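Local coordinates for mandelate racemase/muconate lactonizing enzyme/Enolase superfamily (Rhodobacter sphaeroides, PDB 2HZG), which belongs to the enolase superfamily, pairing an N-terminal capping domain with a beta/alpha barrel, and holds sodium ions in the crystal, at residues A[148-151]-A[152-156]; A[64-67]-A[68-71]. All blocks are in the same frame, centred on the assembly; numbering follows the deposited sequence.

Interactions 1 and 2 are both local, each formed along one continuous run of chain, and they lie on opposite sides of the chain's centre with nearest atoms about 35 Å apart. Interaction 1 is a piece of regular alpha-helix on the outside of the barrel domain; interaction 2 is a short 3-10 segment in a loop of the N-terminal domain. Each has a buried side and an exposed one. In both, oppositely charged ends of side chains stay apart; the backbone bonds span four residues in 148-156 and three in 64-71. In 64-71 a water adds a bridge, and proline, carboxylate and valine side chains pack within the turn.

Interaction 1. Residues A[148-151]-A[152-156]; sequences ETLE and RARAA
Helix 146-158, the crossover helix of a beta-alpha-beta unit, carries the contact, in which Arg152 folds back along the carbonyl of Glu148. The backbone N of Arg152 gives its hydrogen to Glu148 O at 3.0 Å in a nearly straight bond, and the Arg152 side chain then runs past the same oxygen, its CG only 3.3 Å from Glu148 O. With CG beside its own backbone N (chi1 -68°) and the chain extended to NE, Arg152 carries its guanidinium back toward the start of the helix, where NH1 bonds to Leu141 O. The carboxylate of Glu148 stays 5.1 Å from it, measured from OE1 to Arg152 NH2, and its OE2 is taken by Thr145.

The helix links parallel strands 135-141 and 163-167 of the barrel. Thr149 and Ala153 face inward onto Phe166 of the second strand, and Leu150 packs on Ala185 and Glu188 of the neighbouring helix 176-190. On the exposed side Glu151 and Arg154, the latter in one of its two conformers, lie alongside each other and point the same way, with their carboxylate and guanidinium planes 41° apart. A bend at chi2 (-56°) turns the Glu151 carboxylate aside, and OE2 bonds to Gln147. Beneath these side chains Leu150 O accepts a hydrogen bond from Arg154 N at 2.8 Å.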
loop_
_atom_site.group_PDB
_atom_site.type_symbol
_atom_site.label_atom_id
_atom_site.label_comp_id
_atom_site.label_asym_id
_atom_site.label_seq_id
_atom_site.Cartn_x
_atom_site.Cartn_y
_atom_site.Cartn_z
ATOM N N GLU A 148 -21.897 5.725 -27.801
ATOM C CA GLU A 148 -20.477 5.342 -27.926
ATOM C C GLU A 148 -20.241 3.940 -27.339
ATOM O O GLU A 148 -19.612 3.093 -27.966
ATOM C CB GLU A 148 -19.583 6.407 -27.282
ATOM C CG GLU A 148 -19.569 7.685 -28.139
ATOM C CD GLU A 148 -18.881 8.887 -27.495
ATOM O OE1 GLU A 148 -17.789 9.264 -27.985
ATOM O OE2 GLU A 148 -19.436 9.473 -26.533
ATOM N N THR A 149 -20.794 3.684 -26.154
ATOM C CA THR A 149 -20.707 2.365 -25.506
ATOM C C THR A 149 -21.335 1.276 -26.372
ATOM O O THR A 149 -20.733 0.231 -26.573
ATOM C CB THR A 149 -21.364 2.401 -24.102
ATOM O OG1 THR A 149 -20.591 3.264 -23.268
ATOM C CG2 THR A 149 -21.448 1.011 -23.462
ATOM N N LEU A 150 -22.545 1.531 -26.885
ATOM C CA LEU A 150 -23.192 0.589 -27.803
ATOM C C LEU A 150 -22.261 0.245 -28.985
ATOM O O LEU A 150 -22.064 -0.931 -29.294
ATOM C CB LEU A 150 -24.527 1.174 -28.314
ATOM C CG LEU A 150 -25.445 0.343 -29.210
ATOM C CD1 LEU A 150 -26.856 0.948 -29.187
ATOM C CD2 LEU A 150 -24.889 0.256 -30.654
ATOM N N GLU A 151 -21.696 1.278 -29.616
ATOM C CA GLU A 151 -20.822 1.108 -30.801
ATOM C C GLU A 151 -19.563 0.279 -30.480
ATOM O O GLU A 151 -19.151 -0.594 -31.270
ATOM C CB GLU A 151 -20.411 2.470 -31.371
ATOM C CG GLU A 151 -21.548 3.288 -32.068
ATOM C CD GLU A 151 -22.248 2.515 -33.201
ATOM O OE1 GLU A 151 -21.578 1.731 -33.919
ATOM O OE2 GLU A 151 -23.475 2.675 -33.367
ATOM N N ARG A 152 -18.972 0.545 -29.309
ATOM C CA ARG A 152 -17.861 -0.255 -28.780
ATOM C C ARG A 152 -18.218 -1.712 -28.599
ATOM O O ARG A 152 -17.421 -2.598 -28.953
ATOM C CB ARG A 152 -17.351 0.332 -27.453
ATOM C CG ARG A 152 -16.687 1.673 -27.687
ATOM C CD ARG A 152 -16.228 2.354 -26.428
ATOM N NE ARG A 152 -15.706 3.676 -26.770
ATOM C CZ ARG A 152 -15.084 4.486 -25.914
ATOM N NH1 ARG A 152 -14.906 4.117 -24.649
ATOM N NH2 ARG A 152 -14.632 5.660 -26.323
ATOM N N ALA A 153 -19.398 -1.975 -28.037
ATOM C CA ALA A 153 -19.828 -3.352 -27.822
ATOM C C ALA A 153 -20.111 -4.054 -29.163
ATOM O O ALA A 153 -19.768 -5.238 -29.346
ATOM C CB ALA A 153 -21.059 -3.407 -26.895
ATOM N N ARG A 154 -20.747 -3.318 -30.074
ATOM C CA ARG A 154 -21.038 -3.785 -31.439
ATOM C C ARG A 154 -19.730 -4.130 -32.163
ATOM O O ARG A 154 -19.636 -5.191 -32.764
ATOM C CB ARG A 154 -21.850 -2.713 -32.206
ATOM C CG ARG A 154 -22.427 -3.137 -33.575
ATOM C CD ARG A 154 -23.323 -2.029 -34.184
ATOM N NE ARG A 154 -23.680 -2.292 -35.586
ATOM C CZ ARG A 154 -24.895 -2.647 -36.020
ATOM N NH1 ARG A 154 -25.910 -2.787 -35.173
ATOM N NH2 ARG A 154 -25.098 -2.862 -37.322
ATOM N N ALA A 155 -18.725 -3.255 -32.075
ATOM C CA ALA A 155 -17.420 -3.490 -32.730
ATOM C C ALA A 155 -16.691 -4.708 -32.148
ATOM O O ALA A 155 -16.148 -5.508 -32.900
ATOM C CB ALA A 155 -16.540 -2.250 -32.695
ATOM N N ALA A 156 -16.723 -4.869 -30.817
ATOM C CA ALA A 156 -16.183 -6.064 -30.171
ATOM C C ALA A 156 -16.855 -7.370 -30.648
ATOM O O ALA A 156 -16.156 -8.347 -30.970
ATOM C CB ALA A 156 -16.217 -5.937 -28.616
#

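Interaction 2. Residues A[64-67]-A[68-71]; sequences CRPV and SDSV
The first torsion of Asp69 (chi1 -84°) sets CG anti to its carbonyl carbon and brings the carboxylate over the CG corner of the Pro66 ring, where the two side chains meet obliquely: Asp69 CG sits 3.6 Å from Pro66 CG. OD2 comes across the aliphatic part of Arg65, the two chains crossing at about a right angle, with Asp69 OD2 3.6 Å from Arg65 CD. The charged atoms do not meet, Arg65 NE lying 5.0 Å from Asp69 OD2; NE bonds instead to Gly62 O, with a long, weak pairing to Asp20 of the second subunit.

Pro66 O is gripped twice. Asp69 N donates to it at 3.1 Å from above the carbonyl plane. A water that is hydrogen-bonded to Ser70 also donates to it, the water oxygen lying 2.9 Å from Pro66 O. Ser70 OG also bonds to Asn92, tying the turn to helix 79-92. One residue on, Ser70 N reaches Val67 O at 3.0 Å, again from above the plane. Val67 and Val71 lie side by side, with Val67 CG1 3.9 Å from Val71 CG2, and both pack on Val89 and Ile106 from two helices of the N-terminal domain. A backbone hydrogen bond between Ser68 and Phe55 joins the turn to helix 48-56. Successive i+3 to i bonds mark a short 3-10 segment, here in the loop between helices 48-56 and 79-92.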
loop_
_atom_site.group_PDB
_atom_site.type_symbol
_atom_site.label_atom_id
_atom_site.label_comp_id
_atom_site.label_asym_id
_atom_site.label_seq_id
_atom_site.Cartn_x
_atom_site.Cartn_y
_atom_site.Cartn_z
ATOM N N CYS A 64 13.885 -0.265 5.415
ATOM C CA CYS A 64 13.459 0.664 4.377
ATOM C C CYS A 64 14.642 0.938 3.413
ATOM O O CYS A 64 15.135 2.056 3.291
ATOM C CB CYS A 64 12.886 1.940 5.002
ATOM S SG CYS A 64 12.013 3.021 3.875
ATOM N N ARG A 65 15.094 -0.120 2.752
ATOM C CA ARG A 65 16.165 -0.017 1.771
ATOM C C ARG A 65 15.582 0.105 0.376
ATOM O O ARG A 65 14.457 -0.333 0.148
ATOM C CB ARG A 65 17.034 -1.278 1.831
ATOM C CG ARG A 65 17.658 -1.474 3.173
ATOM C CD ARG A 65 18.705 -2.557 3.151
ATOM N NE ARG A 65 18.597 -3.309 4.384
ATOM C CZ ARG A 65 19.513 -4.164 4.837
ATOM N NH1 ARG A 65 20.632 -4.375 4.138
ATOM N NH2 ARG A 65 19.299 -4.809 5.990
ATOM N N PRO A 66 16.362 0.657 -0.568
ATOM C CA PRO A 66 15.929 0.637 -1.970
ATOM C C PRO A 66 15.768 -0.807 -2.427
ATOM O O PRO A 66 16.516 -1.689 -1.986
ATOM C CB PRO A 66 17.101 1.293 -2.710
ATOM C CG PRO A 66 18.322 1.058 -1.775
ATOM C CD PRO A 66 17.693 1.279 -0.411
ATOM N N VAL A 67 14.802 -1.057 -3.303
ATOM C CA VAL A 67 14.599 -2.410 -3.809
ATOM C C VAL A 67 15.894 -3.030 -4.390
ATOM O O VAL A 67 16.136 -4.222 -4.217
ATOM C CB VAL A 67 13.402 -2.486 -4.794
ATOM C CG1 VAL A 67 13.305 -3.889 -5.466
ATOM C CG2 VAL A 67 12.111 -2.144 -4.056
ATOM N N SER A 68 16.720 -2.213 -5.047
ATOM C CA SER A 68 17.965 -2.676 -5.685
ATOM C C SER A 68 18.925 -3.410 -4.741
ATOM O O SER A 68 19.682 -4.278 -5.179
ATOM C CB SER A 68 18.708 -1.498 -6.302
ATOM O OG SER A 68 19.143 -0.613 -5.289
ATOM N N ASP A 69 18.911 -3.031 -3.464
ATOM C CA ASP A 69 19.751 -3.677 -2.427
ATOM C C ASP A 69 19.475 -5.164 -2.270
ATOM O O ASP A 69 20.355 -5.922 -1.867
ATOM C CB ASP A 69 19.536 -3.009 -1.058
ATOM C CG ASP A 69 20.376 -1.753 -0.862
ATOM O OD1 ASP A 69 21.094 -1.327 -1.787
ATOM O OD2 ASP A 69 20.296 -1.174 0.245
ATOM N N SER A 70 18.237 -5.570 -2.545
ATOM C CA SER A 70 17.823 -6.960 -2.389
ATOM C C SER A 70 17.821 -7.740 -3.697
ATOM O O SER A 70 17.426 -8.908 -3.723
ATOM C CB SER A 70 16.414 -7.011 -1.782
ATOM O OG SER A 70 16.411 -6.440 -0.483
ATOM N N VAL A 71 18.214 -7.079 -4.782
ATOM C CA VAL A 71 18.096 -7.649 -6.116
ATOM C C VAL A 71 19.466 -7.725 -6.834
ATOM O O VAL A 71 19.883 -8.804 -7.269
ATOM C CB VAL A 71 17.046 -6.875 -6.986
ATOM C CG1 VAL A 71 16.967 -7.468 -8.405
ATOM C CG2 VAL A 71 15.653 -6.888 -6.330
HETATM O O HOH W 1 15.555 -3.954 -0.534
#